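Local coordinates for hypothetical protein Rv2632c/MT2708 (PDB 2FGG), which is of unknown function, belongs to the Rv2632c-like family and resembles Rv1738 of Mycobacterium tuberculosis, at residues T24-R29 / A62-D67; A28-A33 / N70-L75. All blocks are in the same frame, centred on the assembly; numbering follows the deposited sequence.

In the fold
The chain forms three antiparallel strands, 14-19, 24-32 and 35-43, and then one long helix, 54-83. Both contacts join the central strand, 24-32, to that helix. Contact 1 closes a loop from 24-29 to 62-67. Contact 2 closes one from 28-33 to 70-75. Each loop takes in the turn into strand 35-43, that strand, the connection after it and the first part of the helix; loop 1 also holds the end of strand 24-32. The two loops cross without nesting, because contact 2 starts and ends later than contact 1. They share A28 and R29. Strand and helix run in broadly the same direction, so the contacts follow each other along one interface, with centres about 12 Å apart.

Contact 1 of 2, residues T24-R29 / A62-D67; sequences TRAKAR and ARALSD
A26 and A28 of the central strand pack on A64 and L65 of the long helix in a buried, apolar strand-to-helix contact. It sits near the centre of the chain, where the helix lies on one face of the three-stranded antiparallel sheet in a beta-beta-beta-alpha arrangement. Strand 24-29 and helix 62-67 run in similar directions, with an angle of 37° between them. Their axes come within 7.3 Å. Small side chains permit this close approach.

A26 and A28 are two residues apart on the strand, so both direct CB at the helix. K27, between them, points away from it. The methyl of A64 serves both alanines. Its CB lies 4.0 Å from A26 CB and 4.3 Å from A28 CB. A64 CB also rests on the strand backbone, 3.6 Å from A26 O. The backbones of A26 and A28 are hydrogen-bonded to G41 and G39 of the neighbouring strand, so the alanines stand on a paired part of the sheet.

Polar links run beside this apolar patch. R63 NH1 is hydrogen-bonded to L42 O, and D67 OD2 to V40 N. These tie the same helix turns to strand 35-43, an outermost strand of the sheet within the chain. D67 OD1 also takes a hydrogen bond from Q71 NE2, so both oxygens of the carboxylate are held.

L65, exposed itself, adds the last touch. Its CG is anti to the carbonyl carbon (chi1 -65°), which lets one branch swing back to the strand. That branch, L65 CD2, ends 3.9 Å from A28 CB.

Contact 2 of 2, residues A28-A33 / N70-L75; sequences ARLSWA and NQLFAL
W32 has a methyl of L72 over one face of its indole, and a methyl of L75 at the ring edge. The same ring atom meets both leucines. W32 CD1 is 4.1 Å from L72 CD2, which lies over the face. It is 3.7 Å from L75 CD2, which lies near the ring plane. L75 CD2 also comes within 4.1 Å of W32 NE1. The indole is carried out to the helix with its CG anti to the backbone N (chi1 -172°).

L30 is two residues earlier on the strand and points to the same side. Its CD2 is 4.0 Å from L72 CD1. L72 therefore bridges the two strand residues, giving one branch to L30 and the other to W32. Its side chain stands roughly at right angles to both. L72 and L75 are three residues apart, about one helix turn, and both turn towards the strand.

The contact joins the end of the central strand to a later part of the helix packed on the antiparallel sheet. Strand 28-32 and helix 70-75 come no nearer than 12.0 Å between their axes, farther apart than at 24-29 / 62-67, so long side chains are needed to span the gap. The side chains of W32 and Q71 also touch M37 of strand 35-43. L30 is buried further by C11, I13 and L68.

W32 is exposed, and W32, L72 and L75 also touch crystal neighbours. Across the two segments the touching groups are methyls and an indole. The join thus relies on apolar contact rather than directed polar bonds.

Contact 1 of 2, residues T24-R29 / A62-D67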
loop_
_atom_site.group_PDB
_atom_site.type_symbol
_atom_site.label_atom_id
_atom_site.label_comp_id
_atom_site.label_asym_id
_atom_site.label_seq_id
_atom_site.Cartn_x
_atom_site.Cartn_y
_atom_site.Cartn_z
ATOM N N THR A 24 -13.727 -5.136 -6.098
ATOM C CA THR A 24 -13.285 -3.880 -5.503
ATOM C C THR A 24 -11.754 -3.773 -5.402
ATOM O O THR A 24 -11.075 -4.716 -5.003
ATOM C CB THR A 24 -14.030 -3.580 -4.160
ATOM O OG1 THR A 24 -13.135 -2.994 -3.209
ATOM C CG2 THR A 24 -14.648 -4.840 -3.569
ATOM N N ARG A 25 -11.229 -2.614 -5.793
ATOM C CA ARG A 25 -9.788 -2.378 -5.845
ATOM C C ARG A 25 -9.385 -1.160 -5.031
ATOM O O ARG A 25 -10.021 -0.117 -5.100
ATOM C CB ARG A 25 -9.324 -2.182 -7.291
ATOM C CG ARG A 25 -7.823 -1.959 -7.446
ATOM C CD ARG A 25 -7.535 -0.772 -8.357
ATOM N NE ARG A 25 -7.685 -1.111 -9.767
ATOM C CZ ARG A 25 -7.925 -0.230 -10.736
ATOM N NH1 ARG A 25 -8.058 1.063 -10.459
ATOM N NH2 ARG A 25 -8.049 -0.649 -11.988
ATOM N N ALA A 26 -8.314 -1.302 -4.266
ATOM C CA ALA A 26 -7.758 -0.183 -3.527
ATOM C C ALA A 26 -6.353 0.155 -4.001
ATOM O O ALA A 26 -5.561 -0.724 -4.343
ATOM C CB ALA A 26 -7.771 -0.452 -2.037
ATOM N N LYS A 27 -6.077 1.452 -4.037
ATOM C CA LYS A 27 -4.758 1.975 -4.308
ATOM C C LYS A 27 -4.336 2.822 -3.112
ATOM O O LYS A 27 -5.096 3.689 -2.676
ATOM C CB LYS A 27 -4.773 2.799 -5.591
ATOM C CG LYS A 27 -4.878 1.945 -6.847
ATOM C CD LYS A 27 -5.068 2.781 -8.096
ATOM C CE LYS A 27 -4.912 1.925 -9.323
ATOM N NZ LYS A 27 -4.634 2.763 -10.512
ATOM N N ALA A 28 -3.153 2.532 -2.560
ATOM C CA ALA A 28 -2.555 3.322 -1.474
ATOM C C ALA A 28 -1.285 4.022 -1.965
ATOM O O ALA A 28 -0.266 3.377 -2.205
ATOM C CB ALA A 28 -2.257 2.448 -0.277
ATOM N N ARG A 29 -1.360 5.344 -2.113
ATOM C CA ARG A 29 -0.269 6.139 -2.673
ATOM C C ARG A 29 0.545 6.842 -1.597
ATOM O O ARG A 29 0.001 7.543 -0.760
ATOM C CB ARG A 29 -0.809 7.163 -3.681
ATOM C CG ARG A 29 0.263 8.097 -4.259
ATOM C CD ARG A 29 -0.307 9.185 -5.161
ATOM N NE ARG A 29 -1.482 9.833 -4.576
ATOM C CZ ARG A 29 -2.217 10.767 -5.180
ATOM N NH1 ARG A 29 -1.905 11.191 -6.403
ATOM N NH2 ARG A 29 -3.268 11.282 -4.555
ATOM N N ALA A 62 -6.357 -3.748 2.861
ATOM C CA ALA A 62 -5.355 -4.600 3.476
ATOM C C ALA A 62 -4.331 -5.087 2.447
ATOM O O ALA A 62 -3.136 -5.046 2.693
ATOM C CB ALA A 62 -6.021 -5.769 4.196
ATOM N N ARG A 63 -4.798 -5.540 1.293
ATOM C CA ARG A 63 -3.898 -6.014 0.234
ATOM C C ARG A 63 -3.080 -4.876 -0.389
ATOM O O ARG A 63 -1.911 -5.061 -0.725
ATOM C CB ARG A 63 -4.681 -6.775 -0.825
ATOM C CG ARG A 63 -5.399 -7.966 -0.250
ATOM C CD ARG A 63 -6.203 -8.714 -1.265
ATOM N NE ARG A 63 -6.381 -10.090 -0.816
ATOM C CZ ARG A 63 -7.409 -10.862 -1.132
ATOM N NH1 ARG A 63 -8.375 -10.399 -1.906
ATOM N NH2 ARG A 63 -7.474 -12.099 -0.660
ATOM N N ALA A 64 -3.692 -3.703 -0.518
ATOM C CA ALA A 64 -2.988 -2.523 -0.983
ATOM C C ALA A 64 -1.856 -2.134 -0.037
ATOM O O ALA A 64 -0.769 -1.818 -0.481
ATOM C CB ALA A 64 -3.946 -1.376 -1.176
ATOM N N LEU A 65 -2.105 -2.156 1.264
ATOM C CA LEU A 65 -1.095 -1.751 2.247
ATOM C C LEU A 65 0.052 -2.758 2.361
ATOM O O LEU A 65 1.192 -2.362 2.569
ATOM C CB LEU A 65 -1.740 -1.506 3.616
ATOM C CG LEU A 65 -2.743 -0.354 3.735
ATOM C CD1 LEU A 65 -3.303 -0.310 5.140
ATOM C CD2 LEU A 65 -2.155 1.005 3.346
ATOM N N SER A 66 -0.269 -4.047 2.236
ATOM C CA SER A 66 0.718 -5.122 2.152
ATOM C C SER A 66 1.642 -4.907 0.986
ATOM O O SER A 66 2.847 -5.087 1.107
ATOM C CB SER A 66 0.048 -6.482 1.934
ATOM O OG SER A 66 -0.913 -6.739 2.925
ATOM N N ASP A 67 1.059 -4.572 -0.159
ATOM C CA ASP A 67 1.814 -4.334 -1.375
ATOM C C ASP A 67 2.800 -3.201 -1.123
ATOM O O ASP A 67 3.981 -3.319 -1.417
ATOM C CB ASP A 67 0.867 -3.974 -2.519
ATOM C CG ASP A 67 1.578 -3.837 -3.844
ATOM O OD1 ASP A 67 2.693 -4.381 -3.974
ATOM O OD2 ASP A 67 1.032 -3.198 -4.767
#

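Contact 2 of 2, residues A28-A33 / N70-L75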
loop_
_atom_site.group_PDB
_atom_site.type_symbol
_atom_site.label_atom_id
_atom_site.label_comp_id
_atom_site.label_asym_id
_atom_site.label_seq_id
_atom_site.Cartn_x
_atom_site.Cartn_y
_atom_site.Cartn_z
ATOM N N ALA A 28 -3.153 2.532 -2.560
ATOM C CA ALA A 28 -2.555 3.322 -1.474
ATOM C C ALA A 28 -1.285 4.022 -1.965
ATOM O O ALA A 28 -0.266 3.377 -2.205
ATOM C CB ALA A 28 -2.257 2.448 -0.277
ATOM N N ARG A 29 -1.360 5.344 -2.113
ATOM C CA ARG A 29 -0.269 6.139 -2.673
ATOM C C ARG A 29 0.545 6.842 -1.597
ATOM O O ARG A 29 0.001 7.543 -0.760
ATOM C CB ARG A 29 -0.809 7.163 -3.681
ATOM C CG ARG A 29 0.263 8.097 -4.259
ATOM C CD ARG A 29 -0.307 9.185 -5.161
ATOM N NE ARG A 29 -1.482 9.833 -4.576
ATOM C CZ ARG A 29 -2.217 10.767 -5.180
ATOM N NH1 ARG A 29 -1.905 11.191 -6.403
ATOM N NH2 ARG A 29 -3.268 11.282 -4.555
ATOM N N LEU A 30 1.857 6.646 -1.641
ATOM C CA LEU A 30 2.789 7.329 -0.753
ATOM C C LEU A 30 3.876 8.030 -1.576
ATOM O O LEU A 30 4.467 7.429 -2.476
ATOM C CB LEU A 30 3.412 6.325 0.232
ATOM C CG LEU A 30 4.600 6.745 1.111
ATOM C CD1 LEU A 30 4.236 7.863 2.087
ATOM C CD2 LEU A 30 5.148 5.548 1.857
ATOM N N SER A 31 4.120 9.304 -1.282
ATOM C CA SER A 31 5.258 10.016 -1.849
ATOM C C SER A 31 6.454 9.794 -0.948
ATOM O O SER A 31 6.440 10.195 0.216
ATOM C CB SER A 31 4.966 11.509 -1.970
ATOM O OG SER A 31 4.147 11.776 -3.091
ATOM N N TRP A 32 7.483 9.141 -1.482
ATOM C CA TRP A 32 8.643 8.756 -0.671
ATOM C C TRP A 32 9.960 8.762 -1.441
ATOM O O TRP A 32 10.058 8.193 -2.528
ATOM C CB TRP A 32 8.424 7.389 -0.005
ATOM C CG TRP A 32 9.492 7.054 0.982
ATOM C CD1 TRP A 32 10.527 6.184 0.806
ATOM C CD2 TRP A 32 9.651 7.609 2.291
ATOM N NE1 TRP A 32 11.316 6.154 1.928
ATOM C CE2 TRP A 32 10.803 7.022 2.855
ATOM C CE3 TRP A 32 8.931 8.549 3.043
ATOM C CZ2 TRP A 32 11.253 7.340 4.143
ATOM C CZ3 TRP A 32 9.382 8.869 4.322
ATOM C CH2 TRP A 32 10.530 8.263 4.857
ATOM N N ALA A 33 10.968 9.407 -0.852
ATOM C CA ALA A 33 12.300 9.516 -1.434
ATOM C C ALA A 33 12.226 9.960 -2.889
ATOM O O ALA A 33 12.911 9.413 -3.753
ATOM C CB ALA A 33 13.054 8.195 -1.299
ATOM N N ASN A 70 5.542 -4.145 1.281
ATOM C CA ASN A 70 6.522 -4.978 0.587
ATOM C C ASN A 70 7.446 -4.167 -0.308
ATOM O O ASN A 70 8.631 -4.463 -0.421
ATOM C CB ASN A 70 5.845 -6.066 -0.238
ATOM C CG ASN A 70 5.114 -7.091 0.616
ATOM O OD1 ASN A 70 5.478 -7.359 1.773
ATOM N ND2 ASN A 70 4.063 -7.672 0.047
ATOM N N GLN A 71 6.903 -3.145 -0.949
ATOM C CA GLN A 71 7.718 -2.246 -1.748
ATOM C C GLN A 71 8.683 -1.469 -0.857
ATOM O O GLN A 71 9.827 -1.232 -1.238
ATOM C CB GLN A 71 6.835 -1.288 -2.535
ATOM C CG GLN A 71 6.134 -1.930 -3.708
ATOM C CD GLN A 71 5.123 -1.009 -4.308
ATOM O OE1 GLN A 71 5.442 0.111 -4.682
ATOM N NE2 GLN A 71 3.895 -1.467 -4.404
ATOM N N LEU A 72 8.224 -1.093 0.332
ATOM C CA LEU A 72 9.057 -0.368 1.272
ATOM C C LEU A 72 10.135 -1.259 1.904
ATOM O O LEU A 72 11.221 -0.773 2.253
ATOM C CB LEU A 72 8.194 0.304 2.339
ATOM C CG LEU A 72 7.461 1.573 1.902
ATOM C CD1 LEU A 72 6.353 1.908 2.869
ATOM C CD2 LEU A 72 8.440 2.736 1.773
ATOM N N PHE A 73 9.834 -2.553 2.040
ATOM C CA PHE A 73 10.816 -3.532 2.502
ATOM C C PHE A 73 11.884 -3.748 1.432
ATOM O O PHE A 73 13.070 -3.842 1.734
ATOM C CB PHE A 73 10.158 -4.866 2.871
ATOM C CG PHE A 73 9.433 -4.858 4.200
ATOM C CD1 PHE A 73 10.085 -4.492 5.369
ATOM C CD2 PHE A 73 8.101 -5.258 4.280
ATOM C CE1 PHE A 73 9.408 -4.491 6.594
ATOM C CE2 PHE A 73 7.427 -5.269 5.491
ATOM C CZ PHE A 73 8.079 -4.880 6.649
ATOM N N ALA A 74 11.462 -3.809 0.182
ATOM C CA ALA A 74 12.401 -3.915 -0.929
ATOM C C ALA A 74 13.300 -2.680 -1.026
ATOM O O ALA A 74 14.469 -2.781 -1.384
ATOM C CB ALA A 74 11.660 -4.138 -2.227
ATOM N N LEU A 75 12.756 -1.516 -0.693
ATOM C CA LEU A 75 13.520 -0.275 -0.750
ATOM C C LEU A 75 14.535 -0.211 0.385
ATOM O O LEU A 75 15.664 0.250 0.197
ATOM C CB LEU A 75 12.588 0.931 -0.714
ATOM C CG LEU A 75 13.220 2.321 -0.847
ATOM C CD1 LEU A 75 14.185 2.405 -2.031
ATOM C CD2 LEU A 75 12.137 3.363 -0.970
#